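Local coordinates for aspartate aminotransferase (Plasmodium falciparum, PDB 3K7Y), which probably catalyses the transfer of an amino group from L-aspartate to 2-oxoglutarate, giving oxaloacetate and L-glutamate, with pyridoxal 5'-phosphate as cofactor, at residues Asn15-Lys18 against Thr19-Glu22; Leu46-Asp50 against Ser51-Ala55; Asn129-Ile133 against Asn134-Met138. All coordinates share one frame; numbering follows the deposited sequence.

Overall arrangement
From the N terminus the chain makes contact 1 inside helix 15-23, contact 2 where a loop runs into helix 50-62, and contact 3 where the loop after strand 124-128 runs into helix 133-140. Each is local and closes no more than a helical turn or a loop-to-helix junction; the three follow in series, without nesting or crossing. Contacts 1 and 3 lie with centres about 17 Å apart and meet directly, Ile-16 CG1 packing 3.9 Å from Ile-133 CD1, so the N-terminal helix adjoins the cofactor pocket. Contact 2 stands apart, its centre about 27 Å from that of contact 1 and 30 Å from that of contact 3. All three touch the second subunit.

Contact 1: residues Asn15-Lys18 against Thr19-Glu22; sequences NILK and TARE
Thr-19 turns its hydroxyl back on the preceding turn of the helix, where OG1 gives a hydrogen bond of 3.1 Å to the carbonyl O of Asn-15. The chi1 of -53° sets OG1 beside its own backbone N, facing the carbonyls one turn earlier; the donor stands 21° from the carbonyl plane. A short, beta-branched residue with a hydroxyl suits this place, because it can return to the main chain and still offer a methyl for packing. Lys-18 is the chain to follow from base to tip. Its CB lies beside Thr-19 N; from CG onward the chain is extended and runs toward the start of the helix, CE passing 3.8 Å from Asn-15 CA. At the tip, NZ gives a hydrogen bond of 2.8 Å to Asn-15 OD1, coming from above the plane of the amide, 54° out of it. Lysine suits this exposed position, since a long flexible chain can lie back along the helix to the Asn-15 amide. Arg-21 has its CB 3.5 Å from Lys-18 O, the rest leading away. The backbone beneath it is firmly bonded, with Arg-21 N 2.9 Å from Leu-17 O, whereas the next bond, Glu-22 N to Lys-18 O at 3.4 Å, is weak. Beside the Leu-17 side chain, the small Ala-20 gives a loose apolar contact, CG to CB 4.5 Å. Helix 15-23 lies at the subunit boundary: Thr-19 and Glu-22 touch Tyr-374 on strand 373-374, which pairs in parallel with strand 32-33, while Ile-16 and Leu-17 pack on Arg-283 and Arg-21 on Asn-276, both of the second subunit.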
loop_
_atom_site.group_PDB
_atom_site.type_symbol
_atom_site.label_atom_id
_atom_site.label_comp_id
_atom_site.label_asym_id
_atom_site.label_seq_id
_atom_site.Cartn_x
_atom_site.Cartn_y
_atom_site.Cartn_z
ATOM N N ASN A 15 -3.581 2.474 -22.088
ATOM C CA ASN A 15 -2.667 2.324 -23.227
ATOM C C ASN A 15 -1.360 1.628 -22.825
ATOM O O ASN A 15 -0.831 0.793 -23.561
ATOM C CB ASN A 15 -2.354 3.703 -23.827
ATOM C CG ASN A 15 -3.569 4.373 -24.487
ATOM O OD1 ASN A 15 -4.721 3.979 -24.279
ATOM N ND2 ASN A 15 -3.301 5.411 -25.284
ATOM N N ILE A 16 -0.888 1.972 -21.626
ATOM C CA ILE A 16 0.389 1.535 -21.041
ATOM C C ILE A 16 0.514 0.012 -20.815
ATOM O O ILE A 16 1.626 -0.509 -20.708
ATOM C CB ILE A 16 0.658 2.345 -19.709
ATOM C CG1 ILE A 16 1.904 3.258 -19.818
ATOM C CG2 ILE A 16 0.581 1.453 -18.442
ATOM C CD1 ILE A 16 3.234 2.650 -19.363
ATOM N N LEU A 17 -0.618 -0.691 -20.758
ATOM C CA LEU A 17 -0.621 -2.146 -20.538
ATOM C C LEU A 17 -0.958 -3.025 -21.752
ATOM O O LEU A 17 -0.371 -4.093 -21.903
ATOM C CB LEU A 17 -1.496 -2.530 -19.338
ATOM C CG LEU A 17 -0.733 -2.968 -18.083
ATOM C CD1 LEU A 17 -0.096 -1.786 -17.370
ATOM C CD2 LEU A 17 -1.630 -3.758 -17.136
ATOM N N LYS A 18 -1.889 -2.597 -22.605
ATOM C CA LYS A 18 -2.148 -3.313 -23.865
ATOM C C LYS A 18 -0.817 -3.558 -24.570
ATOM O O LYS A 18 -0.651 -4.539 -25.304
ATOM C CB LYS A 18 -3.039 -2.512 -24.826
ATOM C CG LYS A 18 -4.167 -1.696 -24.215
ATOM C CD LYS A 18 -4.639 -0.634 -25.202
ATOM C CE LYS A 18 -5.646 0.307 -24.577
ATOM N NZ LYS A 18 -5.725 1.565 -25.361
ATOM N N THR A 19 0.120 -2.637 -24.337
ATOM C CA THR A 19 1.440 -2.651 -24.953
ATOM C C THR A 19 2.391 -3.535 -24.156
ATOM O O THR A 19 3.160 -4.294 -24.741
ATOM C CB THR A 19 2.017 -1.216 -25.083
ATOM O OG1 THR A 19 1.068 -0.377 -25.749
ATOM C CG2 THR A 19 3.310 -1.213 -25.877
ATOM N N ALA A 20 2.338 -3.434 -22.826
ATOM C CA ALA A 20 3.166 -4.269 -21.941
ATOM C C ALA A 20 2.923 -5.753 -22.226
ATOM O O ALA A 20 3.863 -6.557 -22.262
ATOM C CB ALA A 20 2.893 -3.941 -20.473
ATOM N N ARG A 21 1.651 -6.094 -22.431
ATOM C CA ARG A 21 1.267 -7.392 -22.967
ATOM C C ARG A 21 2.108 -7.637 -24.202
ATOM O O ARG A 21 2.961 -8.523 -24.214
ATOM C CB ARG A 21 -0.234 -7.434 -23.329
ATOM C CG ARG A 21 -1.168 -7.820 -22.171
ATOM C CD ARG A 21 -2.602 -8.103 -22.629
ATOM N NE ARG A 21 -3.381 -8.779 -21.584
ATOM C CZ ARG A 21 -4.579 -9.344 -21.760
ATOM N NH1 ARG A 21 -5.168 -9.326 -22.953
ATOM N NH2 ARG A 21 -5.192 -9.936 -20.738
ATOM N N GLU A 22 1.895 -6.801 -25.214
ATOM C CA GLU A 22 2.514 -6.978 -26.521
ATOM C C GLU A 22 4.048 -7.164 -26.533
ATOM O O GLU A 22 4.558 -8.001 -27.290
ATOM C CB GLU A 22 2.073 -5.862 -27.479
ATOM C CG GLU A 22 2.587 -6.002 -28.918
ATOM C CD GLU A 22 2.299 -7.361 -29.562
ATOM O OE1 GLU A 22 2.098 -7.391 -30.799
ATOM O OE2 GLU A 22 2.273 -8.395 -28.856
#

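Contact 2: residues Leu46-Asp50 against Ser51-Ala55; sequences LHIFD and SVLNA
Ile-48 lies against two side chains of the first helical turn, CD1 being 4.0 Å from Val-52 CG1 and CG1 3.9 Å from Leu-53 CD2. It crosses both at about a right angle. With CG1 opposite the backbone N (chi1 -164°), the longer branch of Ile-48 reaches forward to the helix; the branched chains of Ile-48, Val-52 and Leu-53 meet through methyl and methylene groups, with no polar atom to satisfy. Next to it Phe-49 touches the turn with its base, CB lying 4.1 Å from Val-52 CB, while the ring swings away from the helix and takes His-47 CE1 over the centre of one face. Farther out, Asp-50 O accepts the backbone hydrogen bond from Asn-54 N at 2.8 Å with an N-H...O angle of 145°. At the polar edge Ser-51 is buried, and a small side chain with a hydroxyl suits it because OG is hydrogen-bonded to Glu-313 OE1 on helix 304-335. That same helix supplies Trp-310, which meets the Phe-49 ring edge-to-face. The start of helix 50-62 packs against helix 304-335 through Ser-51 and, through Val-52 and Ala-55, against Leu-300 of helix 291-302, with Ile-48 and Leu-53 packed on Lys-64 of the second subunit.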
loop_
_atom_site.group_PDB
_atom_site.type_symbol
_atom_site.label_atom_id
_atom_site.label_comp_id
_atom_site.label_asym_id
_atom_site.label_seq_id
_atom_site.Cartn_x
_atom_site.Cartn_y
_atom_site.Cartn_z
ATOM N N LEU A 46 16.912 -3.485 -16.584
ATOM C CA LEU A 46 16.584 -2.491 -15.552
ATOM C C LEU A 46 17.781 -1.925 -14.786
ATOM O O LEU A 46 18.745 -2.634 -14.493
ATOM C CB LEU A 46 15.567 -3.056 -14.560
ATOM C CG LEU A 46 15.151 -2.085 -13.445
ATOM C CD1 LEU A 46 14.248 -0.995 -13.997
ATOM C CD2 LEU A 46 14.495 -2.809 -12.273
ATOM N N HIS A 47 17.685 -0.643 -14.453
ATOM C CA HIS A 47 18.756 0.063 -13.764
ATOM C C HIS A 47 18.724 -0.106 -12.247
ATOM O O HIS A 47 17.664 -0.366 -11.664
ATOM C CB HIS A 47 18.706 1.555 -14.096
ATOM C CG HIS A 47 19.778 2.353 -13.424
ATOM N ND1 HIS A 47 19.503 3.360 -12.526
ATOM C CD2 HIS A 47 21.130 2.270 -13.496
ATOM C CE1 HIS A 47 20.637 3.882 -12.093
ATOM N NE2 HIS A 47 21.639 3.239 -12.668
ATOM N N ILE A 48 19.897 0.041 -11.621
ATOM C CA ILE A 48 19.999 0.187 -10.165
ATOM C C ILE A 48 21.339 0.778 -9.713
ATOM O O ILE A 48 22.384 0.373 -10.194
ATOM C CB ILE A 48 19.652 -1.141 -9.392
ATOM C CG1 ILE A 48 19.373 -0.846 -7.902
ATOM C CG2 ILE A 48 20.717 -2.238 -9.635
ATOM C CD1 ILE A 48 18.061 -1.378 -7.405
ATOM N N PHE A 49 21.284 1.726 -8.781
ATOM C CA PHE A 49 22.470 2.355 -8.205
ATOM C C PHE A 49 23.317 1.408 -7.342
ATOM O O PHE A 49 22.928 0.270 -7.089
ATOM C CB PHE A 49 22.046 3.557 -7.359
ATOM C CG PHE A 49 21.431 4.666 -8.149
ATOM C CD1 PHE A 49 22.215 5.692 -8.652
ATOM C CD2 PHE A 49 20.066 4.685 -8.392
ATOM C CE1 PHE A 49 21.636 6.723 -9.395
ATOM C CE2 PHE A 49 19.487 5.703 -9.126
ATOM C CZ PHE A 49 20.264 6.726 -9.624
ATOM N N ASP A 50 24.481 1.882 -6.901
ATOM C CA ASP A 50 25.287 1.161 -5.921
ATOM C C ASP A 50 24.992 1.697 -4.530
ATOM O O ASP A 50 24.937 0.940 -3.565
ATOM C CB ASP A 50 26.782 1.285 -6.234
ATOM C CG ASP A 50 27.264 0.241 -7.235
ATOM O OD1 ASP A 50 26.641 0.084 -8.308
ATOM O OD2 ASP A 50 28.285 -0.416 -6.950
ATOM N N SER A 51 24.796 3.012 -4.443
ATOM C CA SER A 51 24.326 3.660 -3.215
ATOM C C SER A 51 23.120 2.929 -2.644
ATOM O O SER A 51 23.035 2.688 -1.444
ATOM C CB SER A 51 23.949 5.117 -3.492
ATOM O OG SER A 51 25.070 5.866 -3.918
ATOM N N VAL A 52 22.193 2.572 -3.528
ATOM C CA VAL A 52 20.972 1.872 -3.151
ATOM C C VAL A 52 21.241 0.443 -2.704
ATOM O O VAL A 52 20.697 0.008 -1.689
ATOM C CB VAL A 52 19.915 1.922 -4.272
ATOM C CG1 VAL A 52 18.899 0.811 -4.110
ATOM C CG2 VAL A 52 19.226 3.285 -4.281
ATOM N N LEU A 53 22.087 -0.274 -3.444
ATOM C CA LEU A 53 22.516 -1.611 -3.029
ATOM C C LEU A 53 23.227 -1.586 -1.669
ATOM O O LEU A 53 23.144 -2.546 -0.897
ATOM C CB LEU A 53 23.418 -2.272 -4.084
ATOM C CG LEU A 53 22.941 -2.619 -5.505
ATOM C CD1 LEU A 53 23.823 -3.694 -6.126
ATOM C CD2 LEU A 53 21.499 -3.070 -5.543
ATOM N N ASN A 54 23.918 -0.486 -1.381
ATOM C CA ASN A 54 24.609 -0.331 -0.107
ATOM C C ASN A 54 23.668 0.072 1.027
ATOM O O ASN A 54 23.774 -0.445 2.140
ATOM C CB ASN A 54 25.786 0.637 -0.238
ATOM C CG ASN A 54 26.888 0.098 -1.144
ATOM O OD1 ASN A 54 27.739 0.855 -1.611
ATOM N ND2 ASN A 54 26.872 -1.209 -1.403
ATOM N N ALA A 55 22.743 0.982 0.743
ATOM C CA ALA A 55 21.681 1.294 1.690
ATOM C C ALA A 55 20.970 -0.002 2.092
ATOM O O ALA A 55 20.718 -0.237 3.275
ATOM C CB ALA A 55 20.701 2.302 1.096
#

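Contact 3: residues Asn129-Ile133 against Asn134-Met138; sequences NPPYI and NHVNM. With PLP (pyridoxal-5'-phosphate), chain B.
Tyr-132 points the edge of its ring at the face of His-135, a T-shaped pair with centroids 4.9 Å apart and planes at 84°; the flat imidazole suits its place by offering that face. Tyr-132 CD1 makes the closest approach, 3.4 Å from His-135 CE1, while its CB sits over the imidazole as a CH-pi contact. A chi1 of 172° swings the phenol clear of the backbone N and between two neighbours: one face meets C2 of pyridoxal phosphate, offset toward the rim, and the other has Asn-134 N over its centre. Tyr-132 thus lines the cofactor pocket, CE1 3.8 Å from N1 of pyridoxal phosphate, and a flat aromatic uses both faces and an edge. It is the N-cap residue of helix 133-140; as in other fold type I enzymes, to which the class I aminotransferases belong, the cofactor site lies by the loops at the strand ends of the large mixed sheet. Asn-134 packs its CB 3.8 Å from Tyr-132 CE1, ring and amide planes 70° apart, and suits its place by giving OD1 to Arg-283 NH2 of the second subunit as hydrogen-bond acceptor. Round the turn, the rigid ring of Pro-131 packs its CG 3.8 Å from Val-136 CG2.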
loop_
_atom_site.group_PDB
_atom_site.type_symbol
_atom_site.label_atom_id
_atom_site.label_comp_id
_atom_site.label_asym_id
_atom_site.label_seq_id
_atom_site.Cartn_x
_atom_site.Cartn_y
_atom_site.Cartn_z
ATOM N N ASN A 129 -3.308 19.859 -20.139
ATOM C CA ASN A 129 -3.429 18.986 -21.299
ATOM C C ASN A 129 -2.139 18.862 -22.077
ATOM O O ASN A 129 -1.510 19.871 -22.359
ATOM C CB ASN A 129 -4.546 19.436 -22.227
ATOM C CG ASN A 129 -4.585 18.620 -23.489
ATOM O OD1 ASN A 129 -3.777 18.836 -24.390
ATOM N ND2 ASN A 129 -5.502 17.663 -23.563
ATOM N N PRO A 130 -1.735 17.627 -22.446
ATOM C CA PRO A 130 -2.366 16.361 -22.124
ATOM C C PRO A 130 -1.826 15.892 -20.767
ATOM O O PRO A 130 -0.746 16.336 -20.341
ATOM C CB PRO A 130 -1.893 15.445 -23.249
ATOM C CG PRO A 130 -0.523 15.943 -23.575
ATOM C CD PRO A 130 -0.479 17.420 -23.196
ATOM N N PRO A 131 -2.583 15.023 -20.073
ATOM C CA PRO A 131 -2.292 14.704 -18.672
ATOM C C PRO A 131 -1.669 13.339 -18.508
ATOM O O PRO A 131 -1.890 12.474 -19.343
ATOM C CB PRO A 131 -3.679 14.661 -18.054
ATOM C CG PRO A 131 -4.629 14.325 -19.245
ATOM C CD PRO A 131 -3.850 14.418 -20.519
ATOM N N TYR A 132 -0.907 13.134 -17.439
ATOM C CA TYR A 132 -0.469 11.794 -17.099
ATOM C C TYR A 132 -1.722 10.914 -17.021
ATOM O O TYR A 132 -2.621 11.199 -16.227
ATOM C CB TYR A 132 0.265 11.826 -15.770
ATOM C CG TYR A 132 0.598 10.465 -15.227
ATOM C CD1 TYR A 132 0.366 10.169 -13.896
ATOM C CD2 TYR A 132 1.125 9.467 -16.042
ATOM C CE1 TYR A 132 0.660 8.927 -13.384
ATOM C CE2 TYR A 132 1.415 8.221 -15.542
ATOM C CZ TYR A 132 1.180 7.961 -14.214
ATOM O OH TYR A 132 1.458 6.732 -13.678
ATOM N N ILE A 133 -1.787 9.870 -17.856
ATOM C CA ILE A 133 -2.970 8.987 -17.941
ATOM C C ILE A 133 -3.587 8.620 -16.619
ATOM O O ILE A 133 -4.769 8.893 -16.420
ATOM C CB ILE A 133 -2.720 7.667 -18.689
ATOM C CG1 ILE A 133 -1.206 7.369 -18.759
ATOM C CG2 ILE A 133 -3.409 7.723 -20.053
ATOM C CD1 ILE A 133 -0.807 5.931 -19.163
ATOM N N ASN A 134 -2.823 8.008 -15.715
ATOM C CA ASN A 134 -3.431 7.575 -14.456
ATOM C C ASN A 134 -4.136 8.710 -13.706
ATOM O O ASN A 134 -5.261 8.516 -13.229
ATOM C CB ASN A 134 -2.479 6.772 -13.560
ATOM C CG ASN A 134 -3.111 5.458 -13.064
ATOM O OD1 ASN A 134 -2.411 4.476 -12.753
ATOM N ND2 ASN A 134 -4.438 5.425 -13.021
ATOM N N HIS A 135 -3.549 9.901 -13.649
ATOM C CA HIS A 135 -4.288 11.016 -13.087
ATOM C C HIS A 135 -5.744 10.973 -13.560
ATOM O O HIS A 135 -6.668 11.049 -12.742
ATOM C CB HIS A 135 -3.680 12.375 -13.461
ATOM C CG HIS A 135 -2.354 12.667 -12.820
ATOM N ND1 HIS A 135 -1.802 11.876 -11.831
ATOM C CD2 HIS A 135 -1.484 13.685 -13.014
ATOM C CE1 HIS A 135 -0.638 12.380 -11.461
ATOM N NE2 HIS A 135 -0.422 13.479 -12.163
ATOM N N VAL A 136 -5.965 10.839 -14.869
ATOM C CA VAL A 136 -7.334 10.789 -15.384
ATOM C C VAL A 136 -8.103 9.707 -14.644
ATOM O O VAL A 136 -9.143 10.009 -14.040
ATOM C CB VAL A 136 -7.433 10.548 -16.899
ATOM C CG1 VAL A 136 -8.868 10.480 -17.314
ATOM C CG2 VAL A 136 -6.764 11.659 -17.666
ATOM N N ASN A 137 -7.580 8.475 -14.661
ATOM C CA ASN A 137 -8.277 7.335 -14.045
ATOM C C ASN A 137 -8.510 7.531 -12.550
ATOM O O ASN A 137 -9.602 7.307 -12.042
ATOM C CB ASN A 137 -7.530 6.008 -14.281
ATOM C CG ASN A 137 -8.362 4.773 -13.863
ATOM O OD1 ASN A 137 -9.365 4.442 -14.498
ATOM N ND2 ASN A 137 -7.950 4.105 -12.799
ATOM N N MET A 138 -7.469 7.962 -11.861
ATOM C CA MET A 138 -7.542 8.129 -10.420
ATOM C C MET A 138 -8.543 9.218 -10.014
ATOM O O MET A 138 -9.311 9.039 -9.070
ATOM C CB MET A 138 -6.175 8.460 -9.852
ATOM C CG MET A 138 -5.128 7.407 -10.029
ATOM S SD MET A 138 -3.959 7.790 -8.726
ATOM C CE MET A 138 -4.210 6.404 -7.638
HETATM N N1 PLP B . 3.345 10.806 -11.453
HETATM C C2 PLP B . 3.973 10.732 -12.670
HETATM C C2A PLP B . 3.954 11.928 -13.544
HETATM C C3 PLP B . 4.612 9.561 -13.050
HETATM O O3 PLP B . 5.256 9.492 -14.260
HETATM C C4 PLP B . 4.603 8.457 -12.197
HETATM C C4A PLP B . 5.429 7.271 -12.591
HETATM O O4A PLP B . 6.592 7.180 -12.174
HETATM C C5 PLP B . 3.969 8.525 -10.941
HETATM C C6 PLP B . 3.332 9.718 -10.590
HETATM C C5A PLP B . 3.886 7.370 -9.939
HETATM O O4P PLP B . 5.101 6.717 -9.616
HETATM P P PLP B . 5.100 5.377 -8.704
HETATM O O1P PLP B . 6.387 5.238 -7.941
HETATM O O2P PLP B . 5.038 4.170 -9.601
HETATM O O3P PLP B . 3.936 5.473 -7.744
#